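Local coordinates for protein macrolide 2'-phosphotransferase MphH (Brachybacterium faecium, PDB 5UXD) that binds the macrolide azithromycin and, as a macrolide 2'-phosphotransferase, probably inactivates such antibiotics by transferring phosphate to their 2'-hydroxyl group, at residues A[69-74]-A[133-138]; A[120-125]-A[238-243]; A[127-132]-A[227-232]; A[189-194]-A[254-259]. All blocks are in the same frame, centred on the assembly; numbering follows the deposited sequence. Where two conformers were deposited one is given.

Overall arrangement
All four contacts lie within one kinase-like phosphotransferase chain. Contacts 2 and 3 share helix 119-133, which meets helix 238-250 near its start and the chain entering helix 230-235 farther along; their centres are 10 Å apart. Contact 1 picks up the chain just after helix 119-133 and ties it to helix 59-72. Contact 3 is buried and lies beside the azithromycin pocket, joining apolar branches to a carboxylate that has polar partners. Contact 1 is also largely buried but purely apolar. Contacts 2 and 4 are nearer the surface: the former is close helix packing, the latter two loop segments joined by rings, a guanidinium group and a water.

Contact 1 (A[69-74]-A[133-138]); sequences LAMLAP and HAVDAE
Leu72 of helix 59-72 faces Val135 in the extended link between helices 119-133 and 137-141, with their CA atoms 7.6 Å apart. A helix thus meets a short non-helical segment, and no backbone hydrogen bond joins the two. The link ends at Asp136, which caps the following helix through OD2 to the N of Ala139. Val135 is the one residue of its segment that touches the helix, and it forks between two partners. With chi1 at 167°, its CG1 branch lies anti to the backbone N and meets the end of Met71, 4.0 Å from CE and 4.1 Å from SD. The other branch, CG2, comes within 3.7 Å of Leu72 CD1, the two side chains crossing at about a right angle. Met71 and Val135 instead reach toward each other, tip to tip. Met71 does so by folding: CG is placed between the backbone N and the carbonyl carbon, and at the CG-SD bond CE is turned almost over CB (chi3 4°), a nearly eclipsed form. Leu72 also packs on Trp217, the neighbour of Asp216, which binds magnesium in another structure of this protein, while Val135 rests on Leu194 of strand 193-195. In a kinase-like fold a helix in the position of 59-72 belongs to the N-terminal lobe, so the contact probably bridges the two lobes, with the Leu72 side chain about 11 Å from those of Asp216 and of Leu96, a GDP-binding residue in another structure. Being made of methyl groups and a thioether alone, it relies on shape and burial, without directional bonds to fix a register.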
# COMPACT_ATOMS: atom_id res chain seq x y z
N LEU A 69 -2.71 7.29 -10.65
CA LEU A 69 -2.43 8.56 -10.00
C LEU A 69 -3.04 9.73 -10.77
O LEU A 69 -3.55 10.69 -10.16
CB LEU A 69 -0.92 8.75 -9.86
CG LEU A 69 -0.21 7.87 -8.83
CD1 LEU A 69 1.31 8.02 -8.94
CD2 LEU A 69 -0.71 8.23 -7.44
N ALA A 70 -2.99 9.68 -12.10
CA ALA A 70 -3.53 10.78 -12.90
C ALA A 70 -5.04 10.93 -12.71
O ALA A 70 -5.54 12.04 -12.56
CB ALA A 70 -3.20 10.56 -14.37
N MET A 71 -5.77 9.83 -12.71
CA MET A 71 -7.21 9.92 -12.56
C MET A 71 -7.68 10.15 -11.13
O MET A 71 -8.77 10.65 -10.92
CB MET A 71 -7.90 8.64 -13.07
CG MET A 71 -7.70 7.42 -12.18
SD MET A 71 -9.06 7.04 -11.04
CE MET A 71 -10.25 8.28 -11.49
N LEU A 72 -6.83 9.82 -10.17
CA LEU A 72 -7.26 9.84 -8.77
C LEU A 72 -7.06 11.21 -8.12
O LEU A 72 -7.91 11.63 -7.32
CB LEU A 72 -6.50 8.76 -7.99
CG LEU A 72 -6.69 8.60 -6.49
CD1 LEU A 72 -8.16 8.34 -6.16
CD2 LEU A 72 -5.80 7.45 -6.02
N ALA A 73 -5.99 11.91 -8.46
CA ALA A 73 -5.65 13.16 -7.79
C ALA A 73 -6.79 14.18 -7.72
O ALA A 73 -6.96 14.78 -6.64
CB ALA A 73 -4.41 13.78 -8.47
N PRO A 74 -7.58 14.43 -8.77
CA PRO A 74 -8.68 15.40 -8.63
C PRO A 74 -9.74 15.01 -7.62
O PRO A 74 -10.50 15.88 -7.18
CB PRO A 74 -9.27 15.46 -10.05
CG PRO A 74 -8.20 14.98 -10.94
CD PRO A 74 -7.46 13.95 -10.16
N HIS A 133 -12.90 5.59 -1.57
CA HIS A 133 -13.90 4.58 -1.91
C HIS A 133 -15.07 5.14 -2.69
O HIS A 133 -15.85 4.37 -3.25
CB HIS A 133 -14.38 3.89 -0.63
CG HIS A 133 -13.34 3.01 -0.00
ND1 HIS A 133 -13.61 2.15 1.04
CD2 HIS A 133 -12.02 2.85 -0.29
CE1 HIS A 133 -12.51 1.50 1.36
NE2 HIS A 133 -11.53 1.91 0.57
N ALA A 134 -15.21 6.47 -2.73
CA ALA A 134 -16.24 7.12 -3.54
C ALA A 134 -15.85 7.24 -5.01
O ALA A 134 -16.70 7.61 -5.83
CB ALA A 134 -16.56 8.50 -2.97
N VAL A 135 -14.60 6.95 -5.35
CA VAL A 135 -14.09 7.18 -6.70
C VAL A 135 -14.79 6.24 -7.67
O VAL A 135 -15.02 5.06 -7.36
CB VAL A 135 -12.56 6.99 -6.74
CG1 VAL A 135 -12.06 6.90 -8.18
CG2 VAL A 135 -11.86 8.11 -6.00
N ASP A 136 -15.13 6.76 -8.86
CA ASP A 136 -15.86 6.01 -9.87
C ASP A 136 -15.13 4.72 -10.23
O ASP A 136 -13.99 4.75 -10.71
CB ASP A 136 -16.05 6.89 -11.10
CG ASP A 136 -16.77 6.19 -12.24
OD1 ASP A 136 -17.88 5.66 -12.04
OD2 ASP A 136 -16.21 6.18 -13.35
N ALA A 137 -15.78 3.58 -9.99
CA ALA A 137 -15.10 2.29 -10.12
C ALA A 137 -14.83 1.92 -11.57
O ALA A 137 -13.87 1.21 -11.86
CB ALA A 137 -15.90 1.20 -9.42
N GLU A 138 -15.65 2.40 -12.50
CA GLU A 138 -15.40 2.11 -13.91
C GLU A 138 -14.19 2.88 -14.42
O GLU A 138 -13.39 2.34 -15.20
CB GLU A 138 -16.64 2.41 -14.75
CG GLU A 138 -17.84 1.54 -14.38
CD GLU A 138 -17.55 0.04 -14.44
OE1 GLU A 138 -18.27 -0.73 -13.76
OE2 GLU A 138 -16.63 -0.38 -15.19

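Contact 2 (A[120-125]-A[238-243]); sequences VYARSL and SAIFEV. With SO4 (sulfate ion), chain D.
Ala122 of helix 119-133 inserts its methyl group between Ile240 and Val243, one turn apart on helix 238-250. The small side chain suits the close approach: the local axes pass 8.5 Å from each other and run 38° apart in direction. Ala122 CB lies 3.6 Å from the carbonyl oxygen Ile240 O, so it touches backbone as well as side chain. Ile240 supplies CG2, the branch anti to its backbone N, at 3.7 Å from Ala122 CB. Val243 likewise turns its anti branch inward (chi1 164°), and this CG1 serves two neighbours, Ala122 CB and the aliphatic part of Arg123. The second approach is tight, Arg123 CG to Val243 CG1 being 3.4 Å, with the side chains at a slant. These two helices belong to the helical C-terminal lobe of the kinase-like fold, and His232 of helix 230-235 packs against Ala122 and Phe241 alike, tying the three helices together. Farther out, Arg123 is bent at chi3 (-99°), which carries its guanidinium group back along its own helix until one face lies over Val120 CA. At the amino end of helix 238-250, Ser238 holds a sulfate ion, probably from the crystallisation liquor. Its OG bonds to sulfate O2 at 2.6 Å and its backbone N to O3 at 2.9 Å, where the positive end of the helix dipole would favour an anion.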
# COMPACT_ATOMS: atom_id res chain seq x y z
N VAL A 120 -7.52 11.94 16.31
CA VAL A 120 -7.30 12.79 15.14
C VAL A 120 -6.95 11.94 13.92
O VAL A 120 -7.52 12.11 12.84
CB VAL A 120 -6.22 13.84 15.44
CG1 VAL A 120 -5.81 14.56 14.16
CG2 VAL A 120 -6.73 14.85 16.45
N TYR A 121 -6.01 11.00 14.09
CA TYR A 121 -5.64 10.12 12.98
C TYR A 121 -6.81 9.24 12.56
O TYR A 121 -7.03 9.00 11.36
CB TYR A 121 -4.44 9.24 13.36
CG TYR A 121 -3.93 8.41 12.20
CD1 TYR A 121 -3.00 8.94 11.31
CD2 TYR A 121 -4.37 7.10 11.99
CE1 TYR A 121 -2.52 8.20 10.25
CE2 TYR A 121 -3.90 6.35 10.93
CZ TYR A 121 -2.97 6.91 10.06
OH TYR A 121 -2.48 6.19 9.00
N ALA A 122 -7.55 8.71 13.53
CA ALA A 122 -8.72 7.88 13.23
C ALA A 122 -9.71 8.64 12.35
O ALA A 122 -10.18 8.11 11.33
CB ALA A 122 -9.39 7.41 14.52
N ARG A 123 -10.03 9.89 12.71
CA ARG A 123 -10.98 10.63 11.88
C ARG A 123 -10.39 11.00 10.52
O ARG A 123 -11.10 10.98 9.51
CB ARG A 123 -11.47 11.90 12.59
CG ARG A 123 -12.29 11.62 13.81
CD ARG A 123 -12.78 12.88 14.49
NE ARG A 123 -11.94 13.21 15.63
CZ ARG A 123 -11.12 14.26 15.67
NH1 ARG A 123 -11.05 15.10 14.64
NH2 ARG A 123 -10.40 14.48 16.75
N SER A 124 -9.09 11.33 10.47
CA SER A 124 -8.46 11.63 9.20
C SER A 124 -8.47 10.41 8.28
O SER A 124 -8.81 10.52 7.09
CB SER A 124 -7.03 12.13 9.44
OG SER A 124 -6.36 12.34 8.22
N LEU A 125 -8.12 9.25 8.82
CA LEU A 125 -8.11 8.02 8.03
C LEU A 125 -9.49 7.69 7.48
O LEU A 125 -9.65 7.40 6.29
CB LEU A 125 -7.56 6.86 8.86
CG LEU A 125 -7.61 5.53 8.10
CD1 LEU A 125 -6.62 5.57 6.95
CD2 LEU A 125 -7.30 4.36 9.02
N SER A 238 -10.41 -0.53 20.18
CA SER A 238 -11.68 -0.72 19.47
C SER A 238 -12.51 0.56 19.43
O SER A 238 -13.20 0.81 18.44
CB SER A 238 -12.47 -1.86 20.11
OG SER A 238 -12.82 -1.54 21.44
N ALA A 239 -12.49 1.37 20.49
CA ALA A 239 -13.25 2.61 20.43
C ALA A 239 -12.65 3.61 19.45
O ALA A 239 -13.37 4.49 18.96
CB ALA A 239 -13.36 3.26 21.82
N ILE A 240 -11.36 3.48 19.17
CA ILE A 240 -10.71 4.36 18.20
C ILE A 240 -11.01 3.89 16.78
O ILE A 240 -11.25 4.70 15.88
CB ILE A 240 -9.20 4.43 18.49
CG1 ILE A 240 -8.95 4.99 19.90
CG2 ILE A 240 -8.49 5.28 17.44
CD1 ILE A 240 -9.42 6.41 20.08
N PHE A 241 -11.03 2.57 16.56
CA PHE A 241 -11.51 2.09 15.27
C PHE A 241 -12.94 2.55 15.01
O PHE A 241 -13.30 2.88 13.87
CB PHE A 241 -11.42 0.56 15.18
CG PHE A 241 -11.79 0.01 13.81
CD1 PHE A 241 -11.02 0.32 12.71
CD2 PHE A 241 -12.92 -0.80 13.63
CE1 PHE A 241 -11.34 -0.17 11.44
CE2 PHE A 241 -13.26 -1.31 12.35
CZ PHE A 241 -12.46 -0.98 11.26
N GLU A 242 -13.77 2.61 16.06
CA GLU A 242 -15.15 3.07 15.86
C GLU A 242 -15.20 4.54 15.45
O GLU A 242 -16.06 4.93 14.66
CB GLU A 242 -15.98 2.82 17.13
CG GLU A 242 -17.40 3.37 17.08
CD GLU A 242 -18.17 2.97 15.82
OE1 GLU A 242 -18.83 3.85 15.22
OE2 GLU A 242 -18.11 1.78 15.44
N VAL A 243 -14.28 5.38 15.97
CA VAL A 243 -14.19 6.77 15.51
C VAL A 243 -13.86 6.81 14.02
O VAL A 243 -14.40 7.64 13.26
CB VAL A 243 -13.13 7.53 16.34
CG1 VAL A 243 -12.72 8.83 15.65
CG2 VAL A 243 -13.64 7.82 17.76
S SO4 D . -9.88 -2.63 23.27
O1 SO4 D . -8.90 -1.66 23.76
O2 SO4 D . -11.20 -2.07 23.45
O3 SO4 D . -9.63 -2.83 21.83
O4 SO4 D . -9.74 -3.89 23.99

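Contact 3 (A[127-132]-A[227-232]); sequences SVVAQL and KDLMFH. With ZIT (azithromycin), chain C.
Val129 on helix 119-133 and Asp228 in the turn leading into helix 230-235 approach to 6.9 Å between CA atoms. The valine meets this turn with both branches: CG1 packs on Asp228 CB at 3.9 Å and, more loosely, on Leu229 CD2 at 4.3 Å, while CG2 lies 4.0 Å from Asp228 O. One turn on, Leu132 crosses the aspartate at about a right angle and sets CD2 3.5 Å from Asp228 OD2, giving the carboxylate an apolar flank. Its polar needs are met from other directions. OD2 accepts bonds from the backbone N of His196 and from His133 NE2, and OD1 accepts one from the N of Gly197. With chi1 at -74°, CG stands beside the backbone N and anti to the carbonyl carbon, which turns the carboxylate toward the backbone N atoms of His196 and Gly197. The pattern resembles the buried aspartate of protein kinases that anchors the backbone of the catalytic loop; here the anchored residues directly precede Glu198 of the azithromycin pocket. Phe231, at the start of the helix, lines the same pocket. Its CE1 comes 3.5 Å from C17 of azithromycin, and Tyr200 meets the ring with planes about 55° apart.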
# COMPACT_ATOMS: atom_id res chain seq x y z
N SER A 127 -11.93 9.64 6.88
CA SER A 127 -12.30 10.62 5.86
C SER A 127 -11.59 10.35 4.54
O SER A 127 -12.21 10.40 3.47
CB SER A 127 -11.98 12.03 6.36
OG SER A 127 -12.84 12.41 7.42
N VAL A 128 -10.28 10.07 4.59
CA VAL A 128 -9.57 9.80 3.34
C VAL A 128 -10.10 8.54 2.68
O VAL A 128 -10.34 8.51 1.46
CB VAL A 128 -8.05 9.72 3.59
CG1 VAL A 128 -7.32 9.14 2.37
CG2 VAL A 128 -7.50 11.09 3.92
N VAL A 129 -10.39 7.50 3.46
CA VAL A 129 -10.80 6.23 2.87
C VAL A 129 -12.18 6.37 2.23
O VAL A 129 -12.43 5.83 1.15
CB VAL A 129 -10.72 5.11 3.92
CG1 VAL A 129 -11.25 3.80 3.36
CG2 VAL A 129 -9.28 4.93 4.40
N ALA A 130 -13.06 7.16 2.86
CA ALA A 130 -14.38 7.38 2.25
C ALA A 130 -14.26 8.11 0.92
O ALA A 130 -14.98 7.79 -0.04
CB ALA A 130 -15.28 8.15 3.21
N GLN A 131 -13.35 9.09 0.83
CA GLN A 131 -13.13 9.79 -0.43
C GLN A 131 -12.55 8.86 -1.48
O GLN A 131 -12.98 8.89 -2.64
CB GLN A 131 -12.19 11.00 -0.22
CG GLN A 131 -12.88 12.35 -0.34
CD GLN A 131 -11.94 13.46 -0.79
OE1 GLN A 131 -10.75 13.47 -0.47
NE2 GLN A 131 -12.48 14.42 -1.54
N LEU A 132 -11.58 8.04 -1.10
CA LEU A 132 -11.02 7.07 -2.03
C LEU A 132 -12.09 6.09 -2.50
O LEU A 132 -12.19 5.78 -3.70
CB LEU A 132 -9.86 6.32 -1.38
CG LEU A 132 -9.24 5.22 -2.25
CD1 LEU A 132 -8.56 5.80 -3.48
CD2 LEU A 132 -8.30 4.32 -1.47
N LYS A 227 -10.05 -3.84 3.21
CA LYS A 227 -8.59 -3.84 3.07
C LYS A 227 -7.98 -2.54 3.56
O LYS A 227 -6.86 -2.54 4.11
CB LYS A 227 -8.21 -4.08 1.62
CG LYS A 227 -8.60 -5.42 1.08
CD LYS A 227 -8.19 -5.54 -0.39
CE LYS A 227 -6.67 -5.50 -0.55
NZ LYS A 227 -6.26 -5.82 -1.95
N ASP A 228 -8.68 -1.42 3.38
CA ASP A 228 -8.12 -0.11 3.69
C ASP A 228 -8.39 0.31 5.13
O ASP A 228 -7.84 1.33 5.56
CB ASP A 228 -8.66 0.95 2.72
CG ASP A 228 -8.05 0.84 1.33
OD1 ASP A 228 -6.97 0.23 1.23
OD2 ASP A 228 -8.64 1.36 0.35
N LEU A 229 -9.21 -0.43 5.85
CA LEU A 229 -9.46 -0.18 7.25
C LEU A 229 -8.81 -1.21 8.16
O LEU A 229 -8.68 -0.97 9.36
CB LEU A 229 -10.98 -0.15 7.54
CG LEU A 229 -11.72 0.96 6.79
CD1 LEU A 229 -13.24 0.71 6.80
CD2 LEU A 229 -11.39 2.30 7.42
N MET A 230 -8.46 -2.33 7.56
CA MET A 230 -7.87 -3.42 8.43
C MET A 230 -6.58 -3.17 9.28
O MET A 230 -6.40 -3.54 10.49
CB MET A 230 -7.63 -4.67 7.58
CG MET A 230 -6.54 -4.49 6.57
SD MET A 230 -6.30 -6.01 5.64
CE MET A 230 -6.19 -7.18 6.97
N PHE A 231 -5.69 -2.35 8.71
CA PHE A 231 -4.48 -2.10 9.49
C PHE A 231 -4.78 -1.23 10.70
O PHE A 231 -4.21 -1.43 11.78
CB PHE A 231 -3.39 -1.48 8.59
CG PHE A 231 -3.01 -2.37 7.41
CD1 PHE A 231 -2.30 -3.53 7.61
CD2 PHE A 231 -3.44 -2.06 6.12
CE1 PHE A 231 -1.98 -4.37 6.53
CE2 PHE A 231 -3.12 -2.89 5.04
CZ PHE A 231 -2.39 -4.04 5.26
N HIS A 232 -5.70 -0.26 10.56
CA HIS A 232 -6.17 0.50 11.71
C HIS A 232 -6.92 -0.41 12.69
O HIS A 232 -6.73 -0.29 13.91
CB HIS A 232 -7.07 1.64 11.24
CG HIS A 232 -7.31 2.70 12.27
ND1 HIS A 232 -8.52 2.87 12.90
CD2 HIS A 232 -6.48 3.63 12.80
CE1 HIS A 232 -8.44 3.86 13.76
NE2 HIS A 232 -7.21 4.35 13.73
C1 ZIT C . 2.67 -5.64 7.32
C2 ZIT C . 2.57 -5.68 5.76
C3 ZIT C . 3.22 -6.98 5.34
C4 ZIT C . 4.68 -6.60 4.98
C5 ZIT C . 5.49 -7.81 4.49
C6 ZIT C . 6.50 -8.16 5.55
C7 ZIT C . 7.75 -7.26 5.46
C8 ZIT C . 8.77 -7.66 6.57
C9 ZIT C . 8.80 -6.60 7.71
N10 ZIT C . 7.63 -6.83 8.70
C11 ZIT C . 7.15 -5.62 9.34
C12 ZIT C . 5.62 -5.69 9.48
C13 ZIT C . 4.90 -4.38 9.80
C14 ZIT C . 3.44 -4.50 9.39
C15 ZIT C . 2.64 -3.36 9.99
C16 ZIT C . 1.20 -3.33 9.40
C17 ZIT C . 1.15 -5.47 5.32
C18 ZIT C . 4.65 -5.48 3.97
C19 ZIT C . 6.89 -9.64 5.39
C20 ZIT C . 10.09 -7.82 5.99
C21 ZIT C . 7.99 -7.88 9.66
C22 ZIT C . 7.81 -5.40 10.68
C23 ZIT C . 5.52 -3.19 9.05
O1 ZIT C . 2.26 -6.58 7.98
O6 ZIT C . 5.93 -8.00 6.84
O12 ZIT C . 5.26 -6.63 10.47
O13 ZIT C . 4.98 -4.14 11.22
O14 ZIT C . 3.31 -4.43 7.96
C1A ZIT C . 5.68 -8.14 2.12
C2A ZIT C . 6.30 -7.57 0.86
C3A ZIT C . 5.63 -8.16 -0.33
C4A ZIT C . 5.69 -9.63 -0.28
C5A ZIT C . 5.30 -10.24 1.07
C6A ZIT C . 5.66 -11.67 1.16
C7A ZIT C . 7.63 -8.06 -1.69
C8A ZIT C . 5.51 -8.02 -2.77
O1A ZIT C . 6.17 -7.50 3.27
O2A ZIT C . 6.18 -6.15 0.83
N3A ZIT C . 6.26 -7.62 -1.57
O5A ZIT C . 5.95 -9.58 2.21
C1B ZIT C . 1.61 -8.66 4.73
C2B ZIT C . 0.45 -8.76 3.77
C3B ZIT C . 0.78 -9.52 2.53
C4B ZIT C . 1.37 -10.84 2.87
C5B ZIT C . 2.58 -10.67 3.74
C6B ZIT C . 3.14 -12.03 4.00
C7B ZIT C . -0.54 -9.70 1.69
C8B ZIT C . 1.30 -7.84 0.86
O1B ZIT C . 2.53 -7.68 4.27
O3B ZIT C . 1.78 -8.81 1.77
O4B ZIT C . 1.84 -11.47 1.66
O5B ZIT C . 2.30 -9.96 5.00

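Contact 4 (A[189-194]-A[254-259]); sequences PGHSVL and RPWPGL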
# COMPACT_ATOMS: atom_id res chain seq x y z
N PRO A 189 -17.85 -8.58 2.34
CA PRO A 189 -18.44 -7.37 1.76
C PRO A 189 -19.51 -7.68 0.73
O PRO A 189 -19.46 -8.69 0.04
CB PRO A 189 -17.24 -6.67 1.10
CG PRO A 189 -16.27 -7.79 0.80
CD PRO A 189 -16.42 -8.73 1.97
N GLY A 190 -20.47 -6.75 0.63
CA GLY A 190 -21.52 -6.79 -0.37
C GLY A 190 -21.35 -5.78 -1.48
O GLY A 190 -22.25 -5.65 -2.33
N HIS A 191 -20.24 -5.03 -1.50
CA HIS A 191 -19.95 -4.09 -2.57
C HIS A 191 -18.43 -3.95 -2.64
O HIS A 191 -17.73 -4.18 -1.65
CB HIS A 191 -20.62 -2.72 -2.36
CG HIS A 191 -20.06 -1.92 -1.22
ND1 HIS A 191 -20.17 -2.31 0.10
CD2 HIS A 191 -19.39 -0.74 -1.20
CE1 HIS A 191 -19.60 -1.41 0.88
NE2 HIS A 191 -19.11 -0.45 0.12
N SER A 192 -17.95 -3.63 -3.84
CA SER A 192 -16.56 -3.41 -4.22
C SER A 192 -16.30 -1.93 -4.45
O SER A 192 -17.17 -1.19 -4.92
CB SER A 192 -16.21 -4.20 -5.48
OG SER A 192 -16.46 -5.58 -5.31
N VAL A 193 -15.11 -1.47 -4.07
CA VAL A 193 -14.70 -0.07 -4.21
C VAL A 193 -13.26 -0.05 -4.69
O VAL A 193 -12.54 -1.05 -4.62
CB VAL A 193 -14.80 0.70 -2.88
CG1 VAL A 193 -16.27 0.80 -2.39
CG2 VAL A 193 -13.92 0.04 -1.82
N LEU A 194 -12.82 1.12 -5.15
CA LEU A 194 -11.39 1.34 -5.38
C LEU A 194 -10.67 1.35 -4.04
O LEU A 194 -11.07 2.09 -3.13
CB LEU A 194 -11.16 2.65 -6.11
CG LEU A 194 -9.70 3.13 -6.21
CD1 LEU A 194 -8.84 2.11 -6.96
CD2 LEU A 194 -9.60 4.50 -6.89
N ARG A 254 -19.81 2.76 3.44
CA ARG A 254 -20.91 1.86 3.77
C ARG A 254 -20.37 0.60 4.46
O ARG A 254 -20.29 -0.48 3.85
CB ARG A 254 -21.73 1.52 2.52
CG ARG A 254 -22.42 2.77 1.93
CD ARG A 254 -23.27 2.49 0.69
NE ARG A 254 -22.49 1.91 -0.40
CZ ARG A 254 -21.56 2.57 -1.09
NH1 ARG A 254 -21.28 3.84 -0.81
NH2 ARG A 254 -20.89 1.95 -2.05
N PRO A 255 -20.00 0.71 5.73
CA PRO A 255 -19.49 -0.47 6.45
C PRO A 255 -20.64 -1.40 6.79
O PRO A 255 -21.81 -1.03 6.69
CB PRO A 255 -18.86 0.14 7.71
CG PRO A 255 -19.67 1.36 7.96
CD PRO A 255 -20.08 1.89 6.60
N TRP A 256 -20.30 -2.64 7.16
CA TRP A 256 -21.28 -3.65 7.54
C TRP A 256 -20.95 -4.17 8.94
O TRP A 256 -19.82 -4.00 9.42
CB TRP A 256 -21.30 -4.81 6.52
CG TRP A 256 -19.93 -5.39 6.23
CD1 TRP A 256 -19.40 -6.54 6.75
CD2 TRP A 256 -18.91 -4.85 5.35
NE1 TRP A 256 -18.13 -6.74 6.26
CE2 TRP A 256 -17.81 -5.73 5.40
CE3 TRP A 256 -18.83 -3.72 4.53
CZ2 TRP A 256 -16.64 -5.51 4.65
CZ3 TRP A 256 -17.68 -3.50 3.79
CH2 TRP A 256 -16.59 -4.39 3.86
N PRO A 257 -21.93 -4.77 9.64
CA PRO A 257 -21.72 -5.11 11.06
C PRO A 257 -20.50 -5.97 11.36
O PRO A 257 -19.83 -5.73 12.36
CB PRO A 257 -23.02 -5.84 11.43
CG PRO A 257 -24.06 -5.19 10.54
CD PRO A 257 -23.34 -4.88 9.24
N GLY A 258 -20.21 -6.96 10.54
CA GLY A 258 -19.06 -7.80 10.86
C GLY A 258 -17.74 -7.32 10.27
O GLY A 258 -16.80 -8.12 10.16
N LEU A 259 -17.64 -6.03 9.92
CA LEU A 259 -16.43 -5.56 9.25
C LEU A 259 -15.21 -5.65 10.17
O LEU A 259 -14.13 -6.05 9.71
CB LEU A 259 -16.61 -4.12 8.75
CG LEU A 259 -15.51 -3.46 7.89
CD1 LEU A 259 -16.12 -2.48 6.89
CD2 LEU A 259 -14.48 -2.77 8.75
O HOH W 1 -18.04 1.99 1.16
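His191 and Trp256 both carry CG between their backbone N and carbonyl carbon, at chi1 69° and 51°, and these turns direct both rings at the opposing segment. The indole receives Pro189 on one face: Pro189 CA stands 4.0 Å from the centroid of the Trp256 six-membered ring, only 16° off its normal, a CH-pi contact. Pro189 CB adds packing at 3.6 Å from Trp256 CH2, and Cys187 O holds the indole NE1. The imidazole of His191 approaches the same indole obliquely, CE1 4.1 Å from Trp256 CZ3, and crosses the Arg254 side chain at a slant. Its CD2 comes 3.2 Å from Arg254 NH2 and its CE1 3.2 Å from Arg254 O; the guanidinium and imidazole planes meet at about half a right angle, and Arg254 NE lies over one face of the His191 ring, toward its rim. A water in the imidazole plane links His191 NE2, at 2.9 Å, with Arg254 N, whose bond it accepts at 3.0 Å. The contact joins the loop before strand 193-195 to that between helices 238-250 and 259-268. It combines a CH-pi contact from proline with a water bridge, and the nearby arginine would probably disfavour a protonated His191.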